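Local coordinates for RIM-binding protein, isoform F (PDB 6Q9M) that probably couples synaptic vesicle recruitment to release sites at the presynaptic active zone, through a protein built partly of a central fibronectin type III array, at residues T15-R18 / V24-G27; P72-V77 / S121-N126; E139-K144 / Y148-T153; I282-K285 / Q290-D293. All coordinates share one frame; numbering follows the deposited sequence.

Interaction 1 (T15-R18 / V24-G27)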
loop_
_atom_site.group_PDB
_atom_site.type_symbol
_atom_site.label_atom_id
_atom_site.label_comp_id
_atom_site.label_asym_id
_atom_site.label_seq_id
_atom_site.Cartn_x
_atom_site.Cartn_y
_atom_site.Cartn_z
ATOM N N THR A 15 1.679 6.449 -21.845
ATOM C CA THR A 15 1.914 7.759 -22.434
ATOM C C THR A 15 0.596 8.472 -22.696
ATOM O O THR A 15 -0.335 7.880 -23.255
ATOM C CB THR A 15 2.682 7.610 -23.750
ATOM O OG1 THR A 15 3.945 6.985 -23.488
ATOM C CG2 THR A 15 2.905 8.960 -24.408
ATOM N N LEU A 16 0.537 9.748 -22.323
ATOM C CA LEU A 16 -0.531 10.639 -22.759
ATOM C C LEU A 16 -0.096 11.239 -24.081
ATOM O O LEU A 16 0.875 11.998 -24.129
ATOM C CB LEU A 16 -0.808 11.741 -21.741
ATOM C CG LEU A 16 -1.736 12.815 -22.313
ATOM C CD1 LEU A 16 -3.165 12.317 -22.309
ATOM C CD2 LEU A 16 -1.618 14.144 -21.575
ATOM N N GLU A 17 -0.793 10.882 -25.155
ATOM C CA GLU A 17 -0.400 11.359 -26.470
ATOM C C GLU A 17 -1.137 12.629 -26.885
ATOM O O GLU A 17 -0.521 13.518 -27.484
ATOM C CB GLU A 17 -0.593 10.249 -27.500
ATOM C CG GLU A 17 0.724 9.563 -27.851
ATOM C CD GLU A 17 0.592 8.065 -28.023
ATOM O OE1 GLU A 17 -0.488 7.612 -28.459
ATOM O OE2 GLU A 17 1.571 7.344 -27.734
ATOM N N ARG A 18 -2.428 12.754 -26.565
ATOM C CA ARG A 18 -3.153 13.992 -26.819
ATOM C C ARG A 18 -4.199 14.205 -25.738
ATOM O O ARG A 18 -4.810 13.251 -25.246
ATOM C CB ARG A 18 -3.869 13.961 -28.174
ATOM C CG ARG A 18 -3.004 14.156 -29.400
ATOM C CD ARG A 18 -3.863 14.533 -30.597
ATOM N NE ARG A 18 -4.430 15.880 -30.511
ATOM C CZ ARG A 18 -5.181 16.416 -31.466
ATOM N NH1 ARG A 18 -5.668 17.651 -31.346
ATOM N NH2 ARG A 18 -5.441 15.706 -32.554
ATOM N N VAL A 24 -9.092 11.967 -23.908
ATOM C CA VAL A 24 -7.634 11.833 -23.953
ATOM C C VAL A 24 -7.272 10.626 -24.804
ATOM O O VAL A 24 -7.989 9.619 -24.810
ATOM C CB VAL A 24 -6.985 11.712 -22.549
ATOM C CG1 VAL A 24 -7.085 13.005 -21.765
ATOM C CG2 VAL A 24 -7.576 10.539 -21.772
ATOM N N LEU A 25 -6.148 10.729 -25.510
ATOM C CA LEU A 25 -5.580 9.628 -26.276
ATOM C C LEU A 25 -4.276 9.175 -25.621
ATOM O O LEU A 25 -3.375 9.989 -25.399
ATOM C CB LEU A 25 -5.346 10.068 -27.716
ATOM C CG LEU A 25 -4.705 9.089 -28.683
ATOM C CD1 LEU A 25 -5.676 7.981 -29.049
ATOM C CD2 LEU A 25 -4.230 9.820 -29.922
ATOM N N ILE A 26 -4.192 7.884 -25.291
ATOM C CA ILE A 26 -3.048 7.315 -24.594
ATOM C C ILE A 26 -2.471 6.164 -25.401
ATOM O O ILE A 26 -3.131 5.570 -26.260
ATOM C CB ILE A 26 -3.382 6.803 -23.179
ATOM C CG1 ILE A 26 -4.240 5.540 -23.292
ATOM C CG2 ILE A 26 -4.012 7.890 -22.320
ATOM C CD1 ILE A 26 -4.628 4.961 -21.950
ATOM N N GLY A 27 -1.216 5.844 -25.085
ATOM C CA GLY A 27 -0.556 4.689 -25.649
ATOM C C GLY A 27 0.254 3.993 -24.575
ATOM O O GLY A 27 0.551 4.571 -23.526
#

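Interaction 2 (P72-V77 / S121-N126)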
loop_
_atom_site.group_PDB
_atom_site.type_symbol
_atom_site.label_atom_id
_atom_site.label_comp_id
_atom_site.label_asym_id
_atom_site.label_seq_id
_atom_site.Cartn_x
_atom_site.Cartn_y
_atom_site.Cartn_z
ATOM N N PRO A 72 -8.091 17.068 -12.531
ATOM C CA PRO A 72 -6.988 16.113 -12.616
ATOM C C PRO A 72 -7.530 14.695 -12.611
ATOM O O PRO A 72 -8.644 14.429 -12.157
ATOM C CB PRO A 72 -6.180 16.398 -11.349
ATOM C CG PRO A 72 -7.242 16.838 -10.360
ATOM C CD PRO A 72 -8.278 17.584 -11.161
ATOM N N HIS A 73 -6.725 13.776 -13.139
ATOM C CA HIS A 73 -7.174 12.398 -13.281
ATOM C C HIS A 73 -6.003 11.442 -13.127
ATOM O O HIS A 73 -4.860 11.783 -13.441
ATOM C CB HIS A 73 -7.836 12.156 -14.644
ATOM C CG HIS A 73 -9.110 12.908 -14.833
ATOM N ND1 HIS A 73 -10.287 12.541 -14.218
ATOM C CD2 HIS A 73 -9.387 14.023 -15.547
ATOM C CE1 HIS A 73 -11.239 13.392 -14.553
ATOM N NE2 HIS A 73 -10.719 14.298 -15.362
ATOM N N ARG A 74 -6.310 10.225 -12.683
ATOM C CA ARG A 74 -5.350 9.132 -12.670
ATOM C C ARG A 74 -5.788 8.108 -13.701
ATOM O O ARG A 74 -6.907 7.580 -13.621
ATOM C CB ARG A 74 -5.245 8.475 -11.299
ATOM C CG ARG A 74 -4.279 7.285 -11.328
ATOM C CD ARG A 74 -4.180 6.557 -10.003
ATOM N NE ARG A 74 -3.579 7.389 -8.968
ATOM C CZ ARG A 74 -2.265 7.612 -8.849
ATOM N NH1 ARG A 74 -1.408 7.086 -9.707
ATOM N NH2 ARG A 74 -1.814 8.375 -7.870
ATOM N N ILE A 75 -4.923 7.847 -14.674
ATOM C CA ILE A 75 -5.177 6.833 -15.686
ATOM C C ILE A 75 -4.245 5.663 -15.465
ATOM O O ILE A 75 -3.062 5.845 -15.141
ATOM C CB ILE A 75 -5.024 7.435 -17.089
ATOM C CG1 ILE A 75 -6.000 8.624 -17.159
ATOM C CG2 ILE A 75 -5.261 6.342 -18.169
ATOM C CD1 ILE A 75 -6.142 9.264 -18.497
ATOM N N SER A 76 -4.774 4.465 -15.652
ATOM C CA SER A 76 -3.997 3.270 -15.382
ATOM C C SER A 76 -4.429 2.189 -16.359
ATOM O O SER A 76 -5.558 2.212 -16.850
ATOM C CB SER A 76 -4.185 2.841 -13.923
ATOM O OG SER A 76 -5.457 2.229 -13.774
ATOM N N VAL A 77 -3.528 1.251 -16.648
ATOM C CA VAL A 77 -3.815 0.138 -17.550
ATOM C C VAL A 77 -3.435 -1.174 -16.879
ATOM O O VAL A 77 -2.358 -1.300 -16.276
ATOM C CB VAL A 77 -3.070 0.287 -18.897
ATOM C CG1 VAL A 77 -3.458 -0.847 -19.849
ATOM C CG2 VAL A 77 -3.358 1.653 -19.542
ATOM N N SER A 121 5.419 -0.529 0.071
ATOM C CA SER A 121 4.609 -0.325 -1.123
ATOM C C SER A 121 4.272 1.156 -1.279
ATOM O O SER A 121 4.270 1.922 -0.304
ATOM C CB SER A 121 3.302 -1.119 -1.048
ATOM O OG SER A 121 3.558 -2.492 -0.782
ATOM N N TRP A 122 3.962 1.550 -2.515
ATOM C CA TRP A 122 3.541 2.918 -2.787
ATOM C C TRP A 122 2.732 2.954 -4.078
ATOM O O TRP A 122 2.634 1.965 -4.815
ATOM C CB TRP A 122 4.738 3.872 -2.875
ATOM C CG TRP A 122 5.722 3.533 -3.946
ATOM C CD1 TRP A 122 5.779 4.060 -5.202
ATOM C CD2 TRP A 122 6.812 2.602 -3.851
ATOM N NE1 TRP A 122 6.841 3.516 -5.895
ATOM C CE2 TRP A 122 7.483 2.612 -5.092
ATOM C CE3 TRP A 122 7.282 1.760 -2.838
ATOM C CZ2 TRP A 122 8.589 1.801 -5.354
ATOM C CZ3 TRP A 122 8.373 0.974 -3.093
ATOM C CH2 TRP A 122 9.020 0.998 -4.346
ATOM N N LEU A 123 2.129 4.110 -4.321
ATOM C CA LEU A 123 1.437 4.399 -5.564
ATOM C C LEU A 123 2.201 5.513 -6.253
ATOM O O LEU A 123 2.202 6.646 -5.758
ATOM C CB LEU A 123 -0.014 4.813 -5.311
ATOM C CG LEU A 123 -0.892 5.070 -6.549
ATOM C CD1 LEU A 123 -0.886 3.861 -7.496
ATOM C CD2 LEU A 123 -2.335 5.437 -6.145
ATOM N N PRO A 124 2.903 5.243 -7.346
ATOM C CA PRO A 124 3.633 6.309 -8.026
ATOM C C PRO A 124 2.655 7.277 -8.669
ATOM O O PRO A 124 1.505 6.939 -8.950
ATOM C CB PRO A 124 4.455 5.566 -9.086
ATOM C CG PRO A 124 3.718 4.301 -9.330
ATOM C CD PRO A 124 3.018 3.948 -8.044
ATOM N N ALA A 125 3.126 8.510 -8.876
ATOM C CA ALA A 125 2.390 9.455 -9.699
ATOM C C ALA A 125 2.550 9.147 -11.177
ATOM O O ALA A 125 1.635 9.423 -11.963
ATOM C CB ALA A 125 2.854 10.883 -9.422
ATOM N N ASN A 126 3.684 8.571 -11.566
ATOM C CA ASN A 126 3.915 8.142 -12.952
ATOM C C ASN A 126 4.834 6.930 -12.909
ATOM O O ASN A 126 5.979 7.032 -12.453
ATOM C CB ASN A 126 4.532 9.261 -13.795
ATOM C CG ASN A 126 4.658 8.887 -15.255
ATOM O OD1 ASN A 126 5.202 7.834 -15.599
ATOM N ND2 ASN A 126 4.143 9.746 -16.130
#

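Interaction 3 (E139-K144 / Y148-T153)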
loop_
_atom_site.group_PDB
_atom_site.type_symbol
_atom_site.label_atom_id
_atom_site.label_comp_id
_atom_site.label_asym_id
_atom_site.label_seq_id
_atom_site.Cartn_x
_atom_site.Cartn_y
_atom_site.Cartn_z
ATOM N N GLU A 139 19.227 6.592 1.724
ATOM C CA GLU A 139 18.825 5.902 0.497
ATOM C C GLU A 139 19.241 4.443 0.588
ATOM O O GLU A 139 20.439 4.143 0.664
ATOM C CB GLU A 139 19.490 6.536 -0.719
ATOM C CG GLU A 139 18.813 7.734 -1.315
ATOM C CD GLU A 139 19.469 8.137 -2.637
ATOM O OE1 GLU A 139 19.924 7.234 -3.389
ATOM O OE2 GLU A 139 19.538 9.355 -2.916
ATOM N N VAL A 140 18.279 3.526 0.574
ATOM C CA VAL A 140 18.691 2.122 0.618
ATOM C C VAL A 140 18.551 1.447 -0.742
ATOM O O VAL A 140 19.317 0.525 -1.035
ATOM C CB VAL A 140 17.923 1.319 1.689
ATOM C CG1 VAL A 140 18.268 1.845 3.083
ATOM C CG2 VAL A 140 16.399 1.361 1.426
ATOM N N ARG A 141 17.646 1.920 -1.612
ATOM C CA ARG A 141 17.467 1.240 -2.896
ATOM C C ARG A 141 16.858 2.176 -3.930
ATOM O O ARG A 141 15.970 2.981 -3.615
ATOM C CB ARG A 141 16.581 -0.016 -2.779
ATOM C CG ARG A 141 17.287 -1.279 -2.241
ATOM C CD ARG A 141 17.046 -1.449 -0.712
ATOM N NE ARG A 141 18.032 -2.280 -0.021
ATOM C CZ ARG A 141 17.890 -2.749 1.220
ATOM N NH1 ARG A 141 16.794 -2.488 1.917
ATOM N NH2 ARG A 141 18.850 -3.481 1.769
ATOM N N THR A 142 17.355 2.073 -5.162
ATOM C CA THR A 142 16.698 2.662 -6.322
ATOM C C THR A 142 16.010 1.556 -7.116
ATOM O O THR A 142 16.628 0.531 -7.428
ATOM C CB THR A 142 17.707 3.409 -7.186
ATOM O OG1 THR A 142 18.317 4.438 -6.400
ATOM C CG2 THR A 142 17.027 4.035 -8.388
ATOM N N VAL A 143 14.738 1.764 -7.446
ATOM C CA VAL A 143 13.883 0.707 -7.974
ATOM C C VAL A 143 13.423 1.080 -9.380
ATOM O O VAL A 143 13.139 2.248 -9.666
ATOM C CB VAL A 143 12.690 0.428 -7.029
ATOM C CG1 VAL A 143 11.534 1.352 -7.298
ATOM C CG2 VAL A 143 12.262 -1.007 -7.159
ATOM N N LYS A 144 13.375 0.083 -10.261
ATOM C CA LYS A 144 13.164 0.329 -11.670
ATOM C C LYS A 144 11.704 0.698 -11.945
ATOM O O LYS A 144 10.815 0.379 -11.150
ATOM C CB LYS A 144 13.580 -0.912 -12.483
ATOM C CG LYS A 144 12.925 -2.211 -12.035
ATOM C CD LYS A 144 13.412 -3.418 -12.861
ATOM C CE LYS A 144 12.398 -4.564 -12.820
ATOM N NZ LYS A 144 12.635 -5.611 -13.854
ATOM N N TYR A 148 6.556 -1.069 -7.605
ATOM C CA TYR A 148 5.855 -0.298 -6.581
ATOM C C TYR A 148 5.963 -0.940 -5.204
ATOM O O TYR A 148 5.238 -0.546 -4.283
ATOM C CB TYR A 148 4.375 -0.144 -6.950
ATOM C CG TYR A 148 3.691 -1.470 -7.187
ATOM C CD1 TYR A 148 3.781 -2.114 -8.416
ATOM C CD2 TYR A 148 2.966 -2.088 -6.178
ATOM C CE1 TYR A 148 3.157 -3.335 -8.641
ATOM C CE2 TYR A 148 2.324 -3.326 -6.397
ATOM C CZ TYR A 148 2.431 -3.937 -7.628
ATOM O OH TYR A 148 1.813 -5.161 -7.860
ATOM N N ARG A 149 6.822 -1.936 -5.049
ATOM C CA ARG A 149 7.041 -2.612 -3.782
ATOM C C ARG A 149 8.526 -2.865 -3.652
ATOM O O ARG A 149 9.217 -3.093 -4.653
ATOM C CB ARG A 149 6.312 -3.966 -3.695
ATOM C CG ARG A 149 4.826 -3.912 -3.414
ATOM C CD ARG A 149 4.342 -5.253 -2.826
ATOM N NE ARG A 149 3.139 -5.773 -3.471
ATOM C CZ ARG A 149 1.913 -5.269 -3.317
ATOM N NH1 ARG A 149 1.728 -4.209 -2.542
ATOM N NH2 ARG A 149 0.870 -5.815 -3.951
ATOM N N HIS A 150 9.006 -2.862 -2.413
ATOM C CA HIS A 150 10.382 -3.275 -2.171
ATOM C C HIS A 150 10.568 -3.655 -0.713
ATOM O O HIS A 150 10.146 -2.916 0.183
ATOM C CB HIS A 150 11.373 -2.179 -2.537
ATOM C CG HIS A 150 12.782 -2.591 -2.313
ATOM N ND1 HIS A 150 13.421 -3.493 -3.132
ATOM C CD2 HIS A 150 13.661 -2.276 -1.334
ATOM C CE1 HIS A 150 14.644 -3.699 -2.686
ATOM N NE2 HIS A 150 14.806 -2.990 -1.585
ATOM N N THR A 151 11.226 -4.781 -0.482
ATOM C CA THR A 151 11.561 -5.200 0.871
ATOM C C THR A 151 12.820 -4.487 1.355
ATOM O O THR A 151 13.856 -4.531 0.686
ATOM C CB THR A 151 11.773 -6.708 0.915
ATOM O OG1 THR A 151 10.581 -7.373 0.476
ATOM C CG2 THR A 151 12.108 -7.127 2.337
ATOM N N ILE A 152 12.728 -3.811 2.503
ATOM C CA ILE A 152 13.893 -3.225 3.165
ATOM C C ILE A 152 14.360 -4.171 4.262
ATOM O O ILE A 152 13.541 -4.753 4.985
ATOM C CB ILE A 152 13.598 -1.821 3.734
ATOM C CG1 ILE A 152 12.316 -1.820 4.578
ATOM C CG2 ILE A 152 13.559 -0.782 2.604
ATOM C CD1 ILE A 152 12.165 -0.580 5.470
ATOM N N THR A 153 15.674 -4.340 4.378
ATOM C CA THR A 153 16.306 -5.167 5.404
ATOM C C THR A 153 17.288 -4.320 6.214
ATOM O O THR A 153 17.305 -3.089 6.125
ATOM C CB THR A 153 17.010 -6.384 4.789
ATOM O OG1 THR A 153 18.005 -5.954 3.852
ATOM C CG2 THR A 153 16.011 -7.290 4.100
#

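Interaction 4 (I282-K285 / Q290-D293)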
loop_
_atom_site.group_PDB
_atom_site.type_symbol
_atom_site.label_atom_id
_atom_site.label_comp_id
_atom_site.label_asym_id
_atom_site.label_seq_id
_atom_site.Cartn_x
_atom_site.Cartn_y
_atom_site.Cartn_z
ATOM N N ILE A 282 -2.299 -1.667 27.075
ATOM C CA ILE A 282 -2.533 -3.108 27.011
ATOM C C ILE A 282 -1.219 -3.839 26.771
ATOM O O ILE A 282 -0.322 -3.351 26.076
ATOM C CB ILE A 282 -3.538 -3.496 25.906
ATOM C CG1 ILE A 282 -4.801 -2.656 26.020
ATOM C CG2 ILE A 282 -3.870 -4.987 25.957
ATOM C CD1 ILE A 282 -4.955 -1.750 24.878
ATOM N N ARG A 283 -1.116 -5.029 27.349
ATOM C CA ARG A 283 0.047 -5.883 27.198
ATOM C C ARG A 283 -0.352 -7.211 26.576
ATOM O O ARG A 283 -1.377 -7.791 26.955
ATOM C CB ARG A 283 0.690 -6.135 28.552
ATOM C CG ARG A 283 1.558 -5.016 29.016
ATOM C CD ARG A 283 1.201 -4.681 30.466
ATOM N NE ARG A 283 1.879 -3.457 30.854
ATOM C CZ ARG A 283 1.832 -2.925 32.058
ATOM N NH1 ARG A 283 1.109 -3.500 33.002
ATOM N NH2 ARG A 283 2.476 -1.798 32.290
ATOM N N THR A 284 0.430 -7.677 25.603
ATOM C CA THR A 284 0.258 -9.038 25.112
ATOM C C THR A 284 0.955 -10.018 26.044
ATOM O O THR A 284 2.149 -9.881 26.340
ATOM C CB THR A 284 0.811 -9.208 23.700
ATOM O OG1 THR A 284 0.265 -8.196 22.846
ATOM C CG2 THR A 284 0.422 -10.577 23.164
ATOM N N LYS A 285 0.225 -11.043 26.445
ATOM C CA LYS A 285 0.726 -12.097 27.309
ATOM C C LYS A 285 1.063 -13.287 26.414
ATOM O O LYS A 285 0.371 -13.548 25.428
ATOM C CB LYS A 285 -0.356 -12.435 28.358
ATOM C CG LYS A 285 -0.135 -13.589 29.364
ATOM C CD LYS A 285 1.316 -13.933 29.712
ATOM C CE LYS A 285 1.414 -14.538 31.107
ATOM N NZ LYS A 285 0.635 -15.809 31.247
ATOM N N GLN A 290 5.123 -11.424 29.218
ATOM C CA GLN A 290 4.237 -10.387 28.751
ATOM C C GLN A 290 5.088 -9.364 27.979
ATOM O O GLN A 290 6.208 -9.010 28.375
ATOM C CB GLN A 290 3.434 -9.784 29.930
ATOM C CG GLN A 290 4.177 -8.961 30.971
ATOM C CD GLN A 290 4.408 -7.480 30.629
ATOM O OE1 GLN A 290 3.488 -6.732 30.503
ATOM N NE2 GLN A 290 5.621 -7.040 30.700
ATOM N N SER A 291 4.580 -8.961 26.815
ATOM C CA SER A 291 5.138 -7.926 25.954
ATOM C C SER A 291 5.323 -6.584 26.650
ATOM O O SER A 291 4.792 -6.355 27.740
ATOM C CB SER A 291 4.236 -7.712 24.729
ATOM O OG SER A 291 3.141 -6.912 25.044
ATOM N N ALA A 292 6.103 -5.692 26.037
ATOM C CA ALA A 292 6.103 -4.302 26.456
ATOM C C ALA A 292 4.730 -3.669 26.200
ATOM O O ALA A 292 3.863 -4.220 25.504
ATOM C CB ALA A 292 7.180 -3.527 25.700
ATOM N N ASP A 293 4.532 -2.492 26.784
ATOM C CA ASP A 293 3.250 -1.810 26.670
ATOM C C ASP A 293 3.079 -1.147 25.307
ATOM O O ASP A 293 4.034 -0.622 24.724
ATOM C CB ASP A 293 3.115 -0.785 27.790
ATOM C CG ASP A 293 2.948 -1.435 29.138
ATOM O OD1 ASP A 293 3.485 -2.544 29.314
ATOM O OD2 ASP A 293 2.275 -0.856 30.013
#

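Interaction 1 (T15-R18 / V24-G27)
Thr-15 and Gly-27 pair within an antiparallel beta hairpin, the first two strands of a fibronectin type III sandwich, and a classic beta bulge interrupts the ladder between them and Leu-25. The evidence for regular pairing at Thr-15 is a two-way exchange: Thr-15 N donates to Gly-27 O (2.8 Å), and Gly-27 N donates back to Thr-15 O (2.9 Å). Leu-16 and Ile-26 follow as a non-hydrogen-bonded pair. Beyond them the register slips by one residue, so that Leu-25 O accepts from two successive amides, Glu-17 N at 2.7 Å and Arg-18 N at 3.1 Å. The extra residue turns Glu-17 toward the partner strand. Followed outward, its CB lies 3.5 Å from Leu-25 O; the chain then bends at chi2 (141°) and carries the carboxylate back along the hairpin, where CD comes near Gly-27 N. OE1 stands 3.9 Å from Gly-27 N, too far for a bond, while OE2 comes near Gly-27 CA, on the side where this residue has no side chain. The charge is matched outside the hairpin, by a salt bridge from OE2 to Arg-61. On the other face, Leu-16 crosses Val-24 at about a right angle, CD1 resting 3.9 Å from Val-24 CB. Toward the facing sheet, Val-24 and Ile-26 both meet Ile-75, and Ile-26 and Leu-16 meet Met-94, in the sandwich interior. Past the bulge the ladder recovers with a nearly straight bond, Leu-25 N to Arg-18 O, 2.9 Å long with 171° at the hydrogen.

Interaction 2 (P72-V77 / S121-N126)
The joint between the first and second fibronectin type III domains brings Arg-74, on strand 73-81 of the first, against Leu-123 and Pro-124 at the end of strand 118-123 of the second. No strand pairing spans it: the nearest CA atoms, those of Arg-74 and Ala-125, are 8.3 Å apart, and the two segments bury just 138 Å² together. Between these two segments one long side chain does the reaching; Leu-123 also touches Ala-90 of the first domain. With CG anti to the backbone N (chi1 177°) and chi2 also extended, Arg-74 runs straight across before bending at chi3, and with chi4 turned as well it presents the guanidinium to its partners in two ways. At its edge, NH1 donates to Pro-124 O over 3.0 Å; the angle at the hydrogen is 157°, and the oxygen sits slightly out of the guanidinium plane. Over one face lies the isobutyl group of Leu-123, arriving from the opposite direction. Its CD2 is 3.4 Å from Arg-74 NH2 and 3.5 Å from CZ, displaced toward the rim of the group. Within its own domain, Arg-74 NH1 is also hydrogen-bonded to Thr-93 OG1, so one nitrogen ties both partners together. Replacing the arginine with an alanine would probably leave Pro-124 O without this donor and open a gap beside Leu-123 CD2. A cation hydrogen-bonded at its edge and packed against a methyl on one face combines a directional bond with non-directional packing, so the contact is probably sensitive to how the two domains are turned against each other.

Interaction 3 (E139-K144 / Y148-T153)
Arg-141 reaches over to Ile-152 and Thr-153 with a chain that bends sharply at chi2 (97°), well off a staggered value, beside His-150. CG stands anti to the carbonyl carbon, beside the backbone N, and the bend swings the guanidinium toward the partner segment. There Ile-152 CB lies in the guanidinium plane, at its edge, and NH1 comes within 3.2 Å of Ile-152 CA. NH2 makes a weak hydrogen bond to Thr-153 OG1 (3.3 Å), which chi1 of Thr-153 sets between its own N and carbonyl carbon. The guanidinium and the His-150 imidazole are turned 55° apart; the modelled gap between the arginine chain and that ring is too small to be trusted. Beside this, Val-140 CG2 packs on Ile-152 CG2 at 3.7 Å. Val-140 and Arg-141 form a classic bulge opposite Val-133, so two consecutive side chains point toward the second segment. The strand axes approach only to 8.6 Å and run at 153°, and no backbone pairing joins them. These are instead outermost strands of the two sheets of the second fibronectin type III domain's sandwich: 138-143 pairs with strand 131-135, 149-152 with strand 118-123, and Trp-122 lies against Val-143 between them.

Interaction 4 (I282-K285 / Q290-D293)
Thr-284 and Ser-291 carry the hydrogen bonds of this contact. Ser-291 N donates to Thr-284 O at 2.6 Å with 163° at the hydrogen. In the other direction a side chain stands in for the backbone: Ser-291 OG, placed by chi1 (80°) between its N and carbonyl carbon, accepts from Thr-284 N at 2.9 Å and itself donates to Ala-292 O at 2.8 Å. An alanine at Ser-291 would remove that hydroxyl and is likely to leave Thr-284 N without its acceptor and Ala-292 O without its donor. Thr-284 OG1 has its own partner outside the two segments, Asp-210 O. A weaker CA-H...O contact joins Gln-290 CA to Thr-284 O (3.2 Å). The charged pair lies on the exposed side. Arg-283, bent at chi2, brings NE and NH2 to the two carboxylate oxygens of Asp-293, a salt bridge with the planes 59° apart; its modelled lengths are unusually short and NE is less surely placed. Among the non-bonded contacts, Gln-290 lies alongside Arg-283 and points the same way, with OE1 3.0 Å from the arginine CG. Only Lys-285 and Gln-290 bridge backbones, consistent with the irregular return arm of a hairpin whose strand 283-286 pairs with 242-246, as in the F-G region of an immunoglobulin-like or fibronectin type III domain.

How the interactions relate
From the N terminus, interaction 1 closes the first hairpin of the leading fibronectin type III domain. Interaction 2 then closes a long loop of 43 intervening residues, joining that domain to the second. Interaction 3 closes a short loop between the two sheets of the second domain, and interaction 4 a hairpin in the C-terminal domain. All four run in series; none nests in or crosses another. Interactions 1 and 2 share a core through Val-24, Ile-26 and Ile-75, while interactions 2 and 3 meet where Trp-122 touches Val-143 and Tyr-148 O. Interaction 4 stands apart, its nearest atoms about 21 Å from interaction 3.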